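Local coordinates for lipoprotein (Colwellia psychrerythraea, PDB 3O0Y), which is of unknown function but, as a putative lipoprotein of the DUF885 family in the MA peptidase clan, is probably related to the metallopeptidases, at residues A[68-73]-A[174-179]; A[169-174]-A[252-257]; A[375-380]-A[578-583]; A[572-577]-A[603-608]. All coordinates share one frame; numbering follows the deposited sequence.

Interaction 1: residues A[68-73]-A[174-179]; sequences MEFYSP and FDKLAA
Lys176 lays its chain over one face of the Phe70 ring. The extended side chain, with CG anti to the backbone N (chi1 -172°), carries CE to 3.9 Å from the centroid of the Phe70 ring, a CH-pi contact almost on the ring normal. One atom further out, Lys176 NZ sits 4.4 Å from the centroid of the same Phe70 ring and 16° off its normal, a cation-pi contact. A lysine suits this exposed border because its methylenes pack while its charge meets the pi cloud. With an alanine in place of Phe70, Lys176 would probably lose the face that steadies it and be freer to swing into solvent.

Further in, Leu177 meets the loop through both its methyls: CD2 packs on Met68 SD, and CD1 lies 3.9 Å from Tyr71 CD2, at the ring's edge, and 3.2 Å from Glu69 O, a buried carbonyl oxygen with no polar partner. Met68, bent at chi2 and chi3, brings CE to 3.9 Å from Phe174 CE1, while its SD stands obliquely 5.2 Å from the centroid of the Phe174 ring, a Met-aromatic contact.

Within the loop, Tyr71 OH gives a 2.6 Å hydrogen bond to Glu69 OE1, reaching the carboxylate from above its plane; outside it, Glu69 OE2 accepts from Leu48 N and Tyr71 N is hydrogen-bonded to Thr180 OG1 of helix 174-190. The loop preceding helix 73-92 thus runs over the first turn of helix 174-190, with Ile148 of helix 144-154 touching Glu69 and Phe174.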
loop_
_atom_site.group_PDB
_atom_site.type_symbol
_atom_site.label_atom_id
_atom_site.label_comp_id
_atom_site.label_asym_id
_atom_site.label_seq_id
_atom_site.Cartn_x
_atom_site.Cartn_y
_atom_site.Cartn_z
ATOM N N MET A 68 9.338 18.816 -8.158
ATOM C CA MET A 68 8.731 17.746 -8.881
ATOM C C MET A 68 9.695 16.535 -8.867
ATOM O O MET A 68 10.912 16.684 -8.595
ATOM C CB MET A 68 8.440 18.186 -10.340
ATOM C CG MET A 68 7.652 17.148 -11.201
ATOM S SD MET A 68 6.176 16.357 -10.528
ATOM C CE MET A 68 5.266 17.849 -9.850
ATOM N N GLU A 69 9.152 15.347 -9.141
ATOM C CA GLU A 69 9.947 14.137 -9.299
ATOM C C GLU A 69 10.217 13.915 -10.802
ATOM O O GLU A 69 9.350 14.177 -11.605
ATOM C CB GLU A 69 9.168 12.969 -8.769
ATOM C CG GLU A 69 8.897 13.060 -7.275
ATOM C CD GLU A 69 7.966 11.971 -6.701
ATOM O OE1 GLU A 69 7.388 11.130 -7.456
ATOM O OE2 GLU A 69 7.760 11.994 -5.442
ATOM N N PHE A 70 11.409 13.425 -11.123
ATOM C CA PHE A 70 11.799 13.103 -12.475
ATOM C C PHE A 70 12.360 11.709 -12.544
ATOM O O PHE A 70 13.016 11.188 -11.602
ATOM C CB PHE A 70 12.805 14.121 -13.003
ATOM C CG PHE A 70 12.315 15.552 -12.883
ATOM C CD1 PHE A 70 11.210 15.983 -13.590
ATOM C CD2 PHE A 70 12.921 16.417 -11.997
ATOM C CE1 PHE A 70 10.734 17.305 -13.441
ATOM C CE2 PHE A 70 12.463 17.718 -11.858
ATOM C CZ PHE A 70 11.402 18.156 -12.593
ATOM N N TYR A 71 12.152 11.103 -13.686
ATOM C CA TYR A 71 12.285 9.657 -13.832
ATOM C C TYR A 71 13.144 9.259 -15.020
ATOM O O TYR A 71 13.009 8.156 -15.509
ATOM C CB TYR A 71 10.885 9.005 -13.968
ATOM C CG TYR A 71 10.166 9.044 -12.654
ATOM C CD1 TYR A 71 10.441 8.116 -11.703
ATOM C CD2 TYR A 71 9.331 10.104 -12.328
ATOM C CE1 TYR A 71 9.807 8.152 -10.445
ATOM C CE2 TYR A 71 8.760 10.193 -11.117
ATOM C CZ TYR A 71 8.992 9.207 -10.158
ATOM O OH TYR A 71 8.410 9.301 -8.926
ATOM N N SER A 72 14.090 10.102 -15.460
ATOM C CA SER A 72 14.919 9.737 -16.633
ATOM C C SER A 72 15.792 8.509 -16.293
ATOM O O SER A 72 16.050 8.251 -15.140
ATOM C CB SER A 72 15.840 10.894 -17.016
ATOM O OG SER A 72 17.006 10.987 -16.214
ATOM N N PRO A 73 16.336 7.824 -17.305
ATOM C CA PRO A 73 17.348 6.787 -17.020
ATOM C C PRO A 73 18.479 7.241 -16.106
ATOM O O PRO A 73 18.850 6.514 -15.194
ATOM C CB PRO A 73 17.880 6.438 -18.438
ATOM C CG PRO A 73 16.686 6.595 -19.253
ATOM C CD PRO A 73 16.007 7.851 -18.733
ATOM N N PHE A 174 4.946 19.603 -15.201
ATOM C CA PHE A 174 4.427 18.304 -15.667
ATOM C C PHE A 174 4.957 17.957 -17.052
ATOM O O PHE A 174 4.996 16.753 -17.452
ATOM C CB PHE A 174 2.923 18.272 -15.643
ATOM C CG PHE A 174 2.355 17.677 -14.404
ATOM C CD1 PHE A 174 2.648 18.212 -13.183
ATOM C CD2 PHE A 174 1.535 16.586 -14.449
ATOM C CE1 PHE A 174 2.095 17.721 -12.039
ATOM C CE2 PHE A 174 0.982 16.094 -13.320
ATOM C CZ PHE A 174 1.332 16.631 -12.084
ATOM N N ASP A 175 5.423 18.971 -17.782
ATOM C CA ASP A 175 6.067 18.670 -19.060
ATOM C C ASP A 175 7.359 17.858 -18.889
ATOM O O ASP A 175 7.572 16.854 -19.581
ATOM C CB ASP A 175 6.360 19.921 -19.912
ATOM C CG ASP A 175 7.104 21.043 -19.149
ATOM O OD1 ASP A 175 7.209 21.065 -17.901
ATOM O OD2 ASP A 175 7.528 22.012 -19.844
ATOM N N LYS A 176 8.201 18.269 -17.948
ATOM C CA LYS A 176 9.421 17.520 -17.722
ATOM C C LYS A 176 9.082 16.184 -17.090
ATOM O O LYS A 176 9.731 15.209 -17.381
ATOM C CB LYS A 176 10.415 18.308 -16.857
ATOM C CG LYS A 176 11.783 17.645 -16.751
ATOM C CD LYS A 176 12.863 18.602 -16.204
ATOM C CE LYS A 176 14.111 17.838 -15.753
ATOM N NZ LYS A 176 15.055 18.726 -15.008
ATOM N N LEU A 177 8.119 16.147 -16.181
ATOM C CA LEU A 177 7.709 14.850 -15.593
ATOM C C LEU A 177 7.424 13.841 -16.719
ATOM O O LEU A 177 8.018 12.738 -16.783
ATOM C CB LEU A 177 6.460 15.000 -14.755
ATOM C CG LEU A 177 5.844 13.755 -14.171
ATOM C CD1 LEU A 177 6.876 13.045 -13.228
ATOM C CD2 LEU A 177 4.512 14.116 -13.470
ATOM N N ALA A 178 6.540 14.249 -17.626
ATOM C CA ALA A 178 6.132 13.388 -18.759
ATOM C C ALA A 178 7.285 12.997 -19.657
ATOM O O ALA A 178 7.379 11.831 -20.000
ATOM C CB ALA A 178 5.050 14.022 -19.570
ATOM N N ALA A 179 8.160 13.931 -20.002
ATOM C CA ALA A 179 9.271 13.605 -20.944
ATOM C C ALA A 179 10.224 12.611 -20.293
ATOM O O ALA A 179 10.644 11.683 -20.931
ATOM C CB ALA A 179 9.990 14.832 -21.371
#

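Interaction 2: residues A[169-174]-A[252-257]; sequences VRLGQF and QVVYPA
Val253 and Val254 both hold CG1 anti to the backbone N (chi1 -174° and 178°), yet they present different methyls to residues 169-174. Val253 CG1 comes to 3.6 Å from Leu171 O and also touches the carbonyl oxygen of Gly172. Val254 uses CG2, the methyl anti to its carbonyl carbon. Phe174 has a first torsion of -95°, well away from a staggered value, and its ring thereby turns one face to that methyl: Val254 CG2 is 4.1 Å from Phe174 CG, offset toward the rim rather than over the centre. The same Val254 CG2 meets Leu171 CD2 at 4.2 Å.

Beta-branched valines suit this wall, since each offers compact methyls close to the backbone and lets the two chains approach. Ala257 is smaller still, and its CB can therefore come to 3.3 Å from Phe174 O. No hydrogen bond crosses the contact; between these two segments it is van der Waals packing.

Around it, Met152 of helix 144-154 touches Leu171 and Phe174, and Phe220 of helix 219-228 packs on Leu171 and Val254. The arrangement is that of helix packing in an all-helical region: the break between helices 161-172 and 174-190, with Gln173 at the N-cap position, rests on the middle of the long helix 236-268, just where a pi-type turn and a proline kink, Pro256 having no amide hydrogen to give, disturb its regular course.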
loop_
_atom_site.group_PDB
_atom_site.type_symbol
_atom_site.label_atom_id
_atom_site.label_comp_id
_atom_site.label_asym_id
_atom_site.label_seq_id
_atom_site.Cartn_x
_atom_site.Cartn_y
_atom_site.Cartn_z
ATOM N N VAL A 169 3.353 25.951 -9.297
ATOM C CA VAL A 169 4.725 25.681 -9.717
ATOM C C VAL A 169 4.913 24.171 -10.009
ATOM O O VAL A 169 5.586 23.782 -10.973
ATOM C CB VAL A 169 5.688 26.210 -8.683
ATOM C CG1 VAL A 169 7.072 25.672 -8.917
ATOM C CG2 VAL A 169 5.639 27.780 -8.733
ATOM N N ARG A 170 4.305 23.347 -9.165
ATOM C CA ARG A 170 4.349 21.889 -9.414
ATOM C C ARG A 170 3.666 21.504 -10.712
ATOM O O ARG A 170 4.239 20.757 -11.545
ATOM C CB ARG A 170 3.762 21.143 -8.199
ATOM C CG ARG A 170 4.831 21.006 -7.119
ATOM C CD ARG A 170 4.395 20.043 -6.002
ATOM N NE ARG A 170 5.537 19.513 -5.242
ATOM C CZ ARG A 170 5.445 19.008 -4.020
ATOM N NH1 ARG A 170 4.270 18.889 -3.416
ATOM N NH2 ARG A 170 6.531 18.537 -3.439
ATOM N N LEU A 171 2.455 22.037 -10.925
ATOM C CA LEU A 171 1.727 21.768 -12.190
ATOM C C LEU A 171 2.506 22.159 -13.436
ATOM O O LEU A 171 2.473 21.452 -14.448
ATOM C CB LEU A 171 0.337 22.444 -12.188
ATOM C CG LEU A 171 -0.682 21.997 -11.132
ATOM C CD1 LEU A 171 -1.876 22.939 -11.185
ATOM C CD2 LEU A 171 -1.125 20.573 -11.250
ATOM N N GLY A 172 3.247 23.270 -13.342
ATOM C CA GLY A 172 4.045 23.789 -14.427
ATOM C C GLY A 172 5.207 22.937 -14.812
ATOM O O GLY A 172 5.730 23.092 -15.902
ATOM N N GLN A 173 5.558 21.964 -13.975
ATOM C CA GLN A 173 6.679 21.057 -14.296
ATOM C C GLN A 173 6.231 19.714 -14.859
ATOM O O GLN A 173 7.049 18.783 -15.022
ATOM C CB GLN A 173 7.474 20.847 -13.023
ATOM C CG GLN A 173 8.133 22.159 -12.551
ATOM C CD GLN A 173 8.773 21.984 -11.252
ATOM O OE1 GLN A 173 8.207 22.304 -10.193
ATOM N NE2 GLN A 173 9.962 21.427 -11.295
ATOM N N PHE A 174 4.946 19.603 -15.201
ATOM C CA PHE A 174 4.427 18.304 -15.667
ATOM C C PHE A 174 4.957 17.957 -17.052
ATOM O O PHE A 174 4.996 16.753 -17.452
ATOM C CB PHE A 174 2.923 18.272 -15.643
ATOM C CG PHE A 174 2.355 17.677 -14.404
ATOM C CD1 PHE A 174 2.648 18.212 -13.183
ATOM C CD2 PHE A 174 1.535 16.586 -14.449
ATOM C CE1 PHE A 174 2.095 17.721 -12.039
ATOM C CE2 PHE A 174 0.982 16.094 -13.320
ATOM C CZ PHE A 174 1.332 16.631 -12.084
ATOM N N GLN A 252 -2.462 24.180 -20.353
ATOM C CA GLN A 252 -1.294 24.375 -21.185
ATOM C C GLN A 252 -0.137 23.403 -20.957
ATOM O O GLN A 252 0.705 23.200 -21.875
ATOM C CB GLN A 252 -0.786 25.789 -21.011
ATOM C CG GLN A 252 -1.832 26.836 -21.437
ATOM C CD GLN A 252 -1.480 28.247 -20.984
ATOM O OE1 GLN A 252 -0.325 28.553 -20.685
ATOM N NE2 GLN A 252 -2.491 29.134 -20.969
ATOM N N VAL A 253 -0.063 22.870 -19.731
ATOM C CA VAL A 253 1.079 22.036 -19.366
ATOM C C VAL A 253 0.599 20.588 -19.066
ATOM O O VAL A 253 1.068 19.649 -19.716
ATOM C CB VAL A 253 1.874 22.612 -18.243
ATOM C CG1 VAL A 253 3.120 21.762 -18.025
ATOM C CG2 VAL A 253 2.334 24.091 -18.600
ATOM N N VAL A 254 -0.365 20.422 -18.160
ATOM C CA VAL A 254 -0.772 19.082 -17.737
ATOM C C VAL A 254 -1.374 18.295 -18.857
ATOM O O VAL A 254 -0.956 17.148 -19.090
ATOM C CB VAL A 254 -1.724 19.114 -16.534
ATOM C CG1 VAL A 254 -2.176 17.701 -16.139
ATOM C CG2 VAL A 254 -0.965 19.824 -15.333
ATOM N N TYR A 255 -2.328 18.910 -19.582
ATOM C CA TYR A 255 -3.057 18.200 -20.637
ATOM C C TYR A 255 -2.133 17.683 -21.743
ATOM O O TYR A 255 -2.163 16.473 -22.031
ATOM C CB TYR A 255 -4.211 19.043 -21.176
ATOM C CG TYR A 255 -5.466 18.746 -20.495
ATOM C CD1 TYR A 255 -5.521 18.629 -19.121
ATOM C CD2 TYR A 255 -6.674 18.651 -21.202
ATOM C CE1 TYR A 255 -6.682 18.321 -18.487
ATOM C CE2 TYR A 255 -7.840 18.339 -20.557
ATOM C CZ TYR A 255 -7.847 18.181 -19.204
ATOM O OH TYR A 255 -8.993 17.895 -18.501
ATOM N N PRO A 256 -1.298 18.533 -22.328
ATOM C CA PRO A 256 -0.361 18.014 -23.312
ATOM C C PRO A 256 0.648 16.958 -22.771
ATOM O O PRO A 256 1.068 16.048 -23.536
ATOM C CB PRO A 256 0.376 19.259 -23.780
ATOM C CG PRO A 256 -0.634 20.357 -23.588
ATOM C CD PRO A 256 -1.211 20.005 -22.248
ATOM N N ALA A 257 1.022 17.084 -21.485
ATOM C CA ALA A 257 1.944 16.121 -20.873
ATOM C C ALA A 257 1.281 14.731 -20.868
ATOM O O ALA A 257 1.866 13.766 -21.391
ATOM C CB ALA A 257 2.365 16.598 -19.439
#

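Interaction 3: residues A[375-380]-A[578-583]; sequences APVFRT and FDLAEF
Val377 and Ala581 bring their backbones close, CA to CA 4.0 Å, and Ala581 CA lies 3.6 Å from Val377 O in a nearly straight CA-H...O contact (165° at the hydrogen). Val377 O is also hydrogen-bonded to His584 ND1 of helix 580-588. The small alanine suits such an approach. Ala581 CB also slips beneath one face of the Arg379 guanidinium, 3.4 Å from Arg379 NE, offset toward the rim. A bend at chi3 (-57°) turns the arginine chain back over the alanine. Apolar cover comes from Val377 CG1, 4.1 Å from Leu580 CD2.

Water 1 accepts from Arg379 N and lies 2.9 Å from Ala581 O, to which it probably donates; water 2, in the guanidinium plane, accepts from Arg379 NH1 and donates to Glu582 OE2 at 2.8 Å. Arg379 NH2 makes its own salt bridge with Asp585, and Glu582 OE1 with Lys609. Asp579, the N-cap of helix 580-588, accepts from Glu582 N through OD2 (3.0 Å).

Such chemistry implies a surface joint in which two waters supplement direct bonds to His584 and Asp585, while the Asp585 salt bridge, with Asp579 nearby and Glu582 linked through water, would probably favour the charged arginine.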
loop_
_atom_site.group_PDB
_atom_site.type_symbol
_atom_site.label_atom_id
_atom_site.label_comp_id
_atom_site.label_asym_id
_atom_site.label_seq_id
_atom_site.Cartn_x
_atom_site.Cartn_y
_atom_site.Cartn_z
ATOM N N ALA A 375 -8.030 -2.753 24.527
ATOM C CA ALA A 375 -7.040 -2.102 25.394
ATOM C C ALA A 375 -6.252 -3.101 26.278
ATOM O O ALA A 375 -5.063 -2.930 26.432
ATOM C CB ALA A 375 -7.694 -1.003 26.354
ATOM N N PRO A 376 -6.880 -4.190 26.802
ATOM C CA PRO A 376 -6.080 -5.084 27.655
ATOM C C PRO A 376 -4.914 -5.736 26.978
ATOM O O PRO A 376 -3.947 -6.083 27.691
ATOM C CB PRO A 376 -7.100 -6.150 28.095
ATOM C CG PRO A 376 -8.393 -5.397 28.095
ATOM C CD PRO A 376 -8.304 -4.499 26.898
ATOM N N VAL A 377 -4.988 -5.926 25.667
ATOM C CA VAL A 377 -3.891 -6.505 24.915
ATOM C C VAL A 377 -3.191 -5.579 23.918
ATOM O O VAL A 377 -2.284 -6.009 23.208
ATOM C CB VAL A 377 -4.314 -7.812 24.241
ATOM C CG1 VAL A 377 -4.936 -8.825 25.315
ATOM C CG2 VAL A 377 -5.307 -7.643 23.051
ATOM N N PHE A 378 -3.605 -4.309 23.941
ATOM C CA PHE A 378 -2.953 -3.281 23.149
ATOM C C PHE A 378 -2.817 -2.059 24.081
ATOM O O PHE A 378 -3.625 -1.114 24.046
ATOM C CB PHE A 378 -3.755 -2.966 21.931
ATOM C CG PHE A 378 -3.697 -4.020 20.863
ATOM C CD1 PHE A 378 -2.561 -4.186 20.065
ATOM C CD2 PHE A 378 -4.759 -4.953 20.697
ATOM C CE1 PHE A 378 -2.550 -5.160 19.087
ATOM C CE2 PHE A 378 -4.731 -5.862 19.613
ATOM C CZ PHE A 378 -3.672 -5.973 18.864
ATOM N N ARG A 379 -1.828 -2.146 24.936
ATOM C CA ARG A 379 -1.799 -1.303 26.099
ATOM C C ARG A 379 -1.097 0.071 25.819
ATOM O O ARG A 379 -1.127 0.970 26.698
ATOM C CB ARG A 379 -1.106 -2.017 27.236
ATOM C CG ARG A 379 -1.766 -3.282 27.709
ATOM C CD ARG A 379 -0.859 -3.930 28.741
ATOM N NE ARG A 379 0.475 -4.178 28.155
ATOM C CZ ARG A 379 1.504 -4.774 28.768
ATOM N NH1 ARG A 379 1.414 -5.225 30.037
ATOM N NH2 ARG A 379 2.617 -4.952 28.089
ATOM N N THR A 380 -0.475 0.216 24.666
ATOM C CA THR A 380 0.177 1.476 24.254
ATOM C C THR A 380 -0.672 2.103 23.132
ATOM O O THR A 380 -0.806 1.574 22.027
ATOM C CB THR A 380 1.593 1.212 23.764
ATOM O OG1 THR A 380 2.355 0.643 24.845
ATOM C CG2 THR A 380 2.231 2.538 23.385
ATOM N N PHE A 578 2.656 -16.825 29.296
ATOM C CA PHE A 578 2.415 -16.048 28.061
ATOM C C PHE A 578 1.466 -14.890 28.325
ATOM O O PHE A 578 0.398 -15.078 28.878
ATOM C CB PHE A 578 1.977 -16.933 26.891
ATOM C CG PHE A 578 1.725 -16.162 25.617
ATOM C CD1 PHE A 578 2.756 -15.856 24.714
ATOM C CD2 PHE A 578 0.439 -15.761 25.316
ATOM C CE1 PHE A 578 2.491 -15.093 23.556
ATOM C CE2 PHE A 578 0.183 -15.011 24.202
ATOM C CZ PHE A 578 1.237 -14.692 23.311
ATOM N N ASP A 579 1.817 -13.692 27.833
ATOM C CA ASP A 579 0.941 -12.534 27.917
ATOM C C ASP A 579 0.819 -11.885 26.547
ATOM O O ASP A 579 1.825 -11.409 25.953
ATOM C CB ASP A 579 1.508 -11.525 28.881
ATOM C CG ASP A 579 0.542 -10.421 29.108
ATOM O OD1 ASP A 579 -0.485 -10.683 29.769
ATOM O OD2 ASP A 579 0.708 -9.353 28.506
ATOM N N LEU A 580 -0.364 -11.959 25.970
ATOM C CA LEU A 580 -0.538 -11.462 24.618
ATOM C C LEU A 580 -0.233 -9.976 24.526
ATOM O O LEU A 580 0.227 -9.498 23.537
ATOM C CB LEU A 580 -1.971 -11.783 24.155
ATOM C CG LEU A 580 -2.288 -11.474 22.702
ATOM C CD1 LEU A 580 -1.530 -12.342 21.737
ATOM C CD2 LEU A 580 -3.870 -11.589 22.527
ATOM N N ALA A 581 -0.532 -9.191 25.574
ATOM C CA ALA A 581 -0.203 -7.769 25.556
ATOM C C ALA A 581 1.277 -7.515 25.349
ATOM O O ALA A 581 1.666 -6.585 24.591
ATOM C CB ALA A 581 -0.695 -7.062 26.841
ATOM N N GLU A 582 2.114 -8.290 26.040
ATOM C CA GLU A 582 3.587 -8.182 25.839
ATOM C C GLU A 582 4.002 -8.582 24.497
ATOM O O GLU A 582 4.854 -7.944 23.938
ATOM C CB GLU A 582 4.340 -9.036 26.830
ATOM C CG GLU A 582 4.172 -8.543 28.275
ATOM C CD GLU A 582 4.981 -9.365 29.273
ATOM O OE1 GLU A 582 5.716 -10.310 28.882
ATOM O OE2 GLU A 582 4.895 -9.014 30.472
ATOM N N PHE A 583 3.398 -9.627 23.932
ATOM C CA PHE A 583 3.714 -10.049 22.577
ATOM C C PHE A 583 3.401 -8.938 21.592
ATOM O O PHE A 583 4.170 -8.671 20.706
ATOM C CB PHE A 583 2.914 -11.314 22.216
ATOM C CG PHE A 583 3.074 -11.768 20.798
ATOM C CD1 PHE A 583 4.236 -12.432 20.448
ATOM C CD2 PHE A 583 2.083 -11.638 19.844
ATOM C CE1 PHE A 583 4.485 -12.824 19.115
ATOM C CE2 PHE A 583 2.302 -12.041 18.524
ATOM C CZ PHE A 583 3.517 -12.684 18.171
HETATM O O HOH W 1 0.219 -4.138 24.829
HETATM O O HOH W 2 4.149 -6.300 30.890
#

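Interaction 4: residues A[572-577]-A[603-608]; sequences ARLGDK and NHWLDN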
loop_
_atom_site.group_PDB
_atom_site.type_symbol
_atom_site.label_atom_id
_atom_site.label_comp_id
_atom_site.label_asym_id
_atom_site.label_seq_id
_atom_site.Cartn_x
_atom_site.Cartn_y
_atom_site.Cartn_z
ATOM N N ALA A 572 4.506 -21.730 23.459
ATOM C CA ALA A 572 5.225 -22.989 23.866
ATOM C C ALA A 572 6.317 -22.753 24.893
ATOM O O ALA A 572 6.441 -23.526 25.874
ATOM C CB ALA A 572 5.829 -23.677 22.607
ATOM N N ARG A 573 7.083 -21.685 24.696
ATOM C CA ARG A 573 8.193 -21.293 25.582
ATOM C C ARG A 573 7.669 -20.858 26.950
ATOM O O ARG A 573 8.190 -21.255 28.004
ATOM C CB ARG A 573 8.988 -20.120 25.005
ATOM C CG ARG A 573 10.361 -20.408 24.384
ATOM C CD ARG A 573 11.389 -20.875 25.356
ATOM N NE ARG A 573 12.342 -19.881 25.862
ATOM C CZ ARG A 573 13.199 -19.134 25.145
ATOM N NH1 ARG A 573 13.236 -19.140 23.820
ATOM N NH2 ARG A 573 14.046 -18.374 25.800
ATOM N N LEU A 574 6.618 -20.056 26.961
ATOM C CA LEU A 574 6.197 -19.416 28.168
ATOM C C LEU A 574 5.117 -20.158 28.921
ATOM O O LEU A 574 4.899 -19.864 30.106
ATOM C CB LEU A 574 5.736 -17.977 27.897
ATOM C CG LEU A 574 6.831 -17.020 27.413
ATOM C CD1 LEU A 574 6.353 -15.617 27.204
ATOM C CD2 LEU A 574 8.110 -17.051 28.280
ATOM N N GLY A 575 4.355 -21.000 28.228
ATOM C CA GLY A 575 3.184 -21.619 28.836
ATOM C C GLY A 575 2.209 -20.624 29.464
ATOM O O GLY A 575 1.754 -19.691 28.819
ATOM N N ASP A 576 1.879 -20.810 30.742
ATOM C CA ASP A 576 0.902 -19.942 31.397
ATOM C C ASP A 576 1.466 -18.570 31.769
ATOM O O ASP A 576 0.722 -17.710 32.216
ATOM C CB ASP A 576 0.288 -20.645 32.622
ATOM C CG ASP A 576 1.268 -20.788 33.792
ATOM O OD1 ASP A 576 0.813 -21.340 34.845
ATOM O OD2 ASP A 576 2.484 -20.405 33.684
ATOM N N LYS A 577 2.759 -18.345 31.506
ATOM C CA LYS A 577 3.376 -17.019 31.637
ATOM C C LYS A 577 3.243 -16.218 30.320
ATOM O O LYS A 577 3.703 -15.068 30.245
ATOM C CB LYS A 577 4.863 -17.134 32.001
ATOM C CG LYS A 577 5.065 -17.928 33.307
ATOM C CD LYS A 577 5.298 -16.996 34.469
ATOM C CE LYS A 577 6.842 -16.807 34.686
ATOM N NZ LYS A 577 7.228 -15.818 35.766
ATOM N N ASN A 603 12.668 -13.364 20.326
ATOM C CA ASN A 603 13.621 -14.214 21.061
ATOM C C ASN A 603 14.322 -13.497 22.227
ATOM O O ASN A 603 14.462 -14.085 23.339
ATOM C CB ASN A 603 14.650 -14.795 20.123
ATOM C CG ASN A 603 14.123 -15.944 19.309
ATOM O OD1 ASN A 603 13.164 -16.621 19.679
ATOM N ND2 ASN A 603 14.817 -16.212 18.205
ATOM N N HIS A 604 14.626 -12.210 22.032
ATOM C CA HIS A 604 15.219 -11.403 23.094
ATOM C C HIS A 604 14.251 -11.300 24.246
ATOM O O HIS A 604 14.670 -11.438 25.400
ATOM C CB HIS A 604 15.621 -10.031 22.593
ATOM C CG HIS A 604 16.285 -9.160 23.625
ATOM N ND1 HIS A 604 17.633 -9.251 23.930
ATOM C CD2 HIS A 604 15.799 -8.146 24.369
ATOM C CE1 HIS A 604 17.932 -8.350 24.854
ATOM N NE2 HIS A 604 16.844 -7.652 25.120
ATOM N N TRP A 605 12.993 -10.986 23.936
ATOM C CA TRP A 605 11.930 -10.994 24.942
ATOM C C TRP A 605 11.785 -12.337 25.647
ATOM O O TRP A 605 11.791 -12.390 26.889
ATOM C CB TRP A 605 10.609 -10.496 24.284
ATOM C CG TRP A 605 9.372 -10.763 25.034
ATOM C CD1 TRP A 605 9.002 -10.203 26.217
ATOM C CD2 TRP A 605 8.293 -11.596 24.626
ATOM N NE1 TRP A 605 7.772 -10.661 26.590
ATOM C CE2 TRP A 605 7.300 -11.506 25.622
ATOM C CE3 TRP A 605 8.040 -12.382 23.503
ATOM C CZ2 TRP A 605 6.083 -12.159 25.533
ATOM C CZ3 TRP A 605 6.807 -13.031 23.416
ATOM C CH2 TRP A 605 5.852 -12.914 24.452
ATOM N N LEU A 606 11.706 -13.445 24.905
ATOM C CA LEU A 606 11.527 -14.764 25.546
ATOM C C LEU A 606 12.711 -15.061 26.483
ATOM O O LEU A 606 12.512 -15.586 27.588
ATOM C CB LEU A 606 11.454 -15.824 24.446
ATOM C CG LEU A 606 10.173 -15.735 23.628
ATOM C CD1 LEU A 606 10.125 -16.722 22.470
ATOM C CD2 LEU A 606 8.922 -15.826 24.572
ATOM N N ASP A 607 13.924 -14.683 26.071
ATOM C CA ASP A 607 15.163 -15.053 26.814
ATOM C C ASP A 607 15.263 -14.283 28.154
ATOM O O ASP A 607 15.925 -14.712 29.118
ATOM C CB ASP A 607 16.411 -14.766 26.018
ATOM C CG ASP A 607 16.651 -15.747 24.882
ATOM O OD1 ASP A 607 16.004 -16.820 24.801
ATOM O OD2 ASP A 607 17.521 -15.417 24.033
ATOM N N ASN A 608 14.590 -13.156 28.214
ATOM C CA ASN A 608 14.705 -12.288 29.353
ATOM C C ASN A 608 13.491 -12.433 30.295
ATOM O O ASN A 608 13.427 -11.781 31.337
ATOM C CB ASN A 608 15.029 -10.862 28.868
ATOM C CG ASN A 608 16.506 -10.721 28.358
ATOM O OD1 ASN A 608 16.827 -10.750 27.147
ATOM N ND2 ASN A 608 17.412 -10.651 29.303
#
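Arg573 and Asp607 form a salt bridge on a single pair of atoms: Arg573 NH2 gives a nearly straight hydrogen bond (166°) to Asp607 OD1 at 2.7 Å. The oxygen lies in the guanidinium plane and uses its anti lone pair, while the two charged groups are twisted 35° apart. Leu606 CB supports one face of the guanidinium, 3.8 Å from Arg573 CZ, so an aliphatic residue backs the flat cation; bends at chi2 and chi3 bring the arginine round to it.

Beneath the bridge lies an apolar cluster. Leu574 CD1 touches Leu606 CD2 at 3.7 Å and Trp605 CZ2 at 3.9 Å, and Leu606 CD2 itself rests over one face of the Trp605 indole. Branched leucines suit the place, each wedging methyls against two neighbours. Replaced by a serine, Leu574 would probably leave Leu606 CD2 and the CZ2-CH2 edge of the Trp605 indole with a gap beside them.

Trp605 is fixed in turn by a hydrogen bond from NE1 to Glu582 OE1, and it packs on Phe583 and Val586 of helix 580-588. The end of helix 555-574, where Gly575 takes up positive phi, thus lies against the last turns of helix 595-608, with helix 580-588 alongside the indole.

The four contacts form two pairs on opposite sides of the chain's centre. Interactions 1 and 2, with centres 11 Å apart, share Phe174, which starts helix 174-190 and touches both the loop 68-73 and helix 236-268. Interactions 3 and 4, with centres 14 Å apart, meet through Trp605 and helix 580-588, which follows helix 555-574 and precedes helix 595-608. Within each pair the segments alternate, so that the two contacts overlap in sequence. Between pairs the centres are about 47 to 58 Å apart, and the first pair closes before the second opens. The mainly helical chain is thus held at two distant sides, one built from the N-terminal half, the other joining a mid-chain loop to the C-terminal helices.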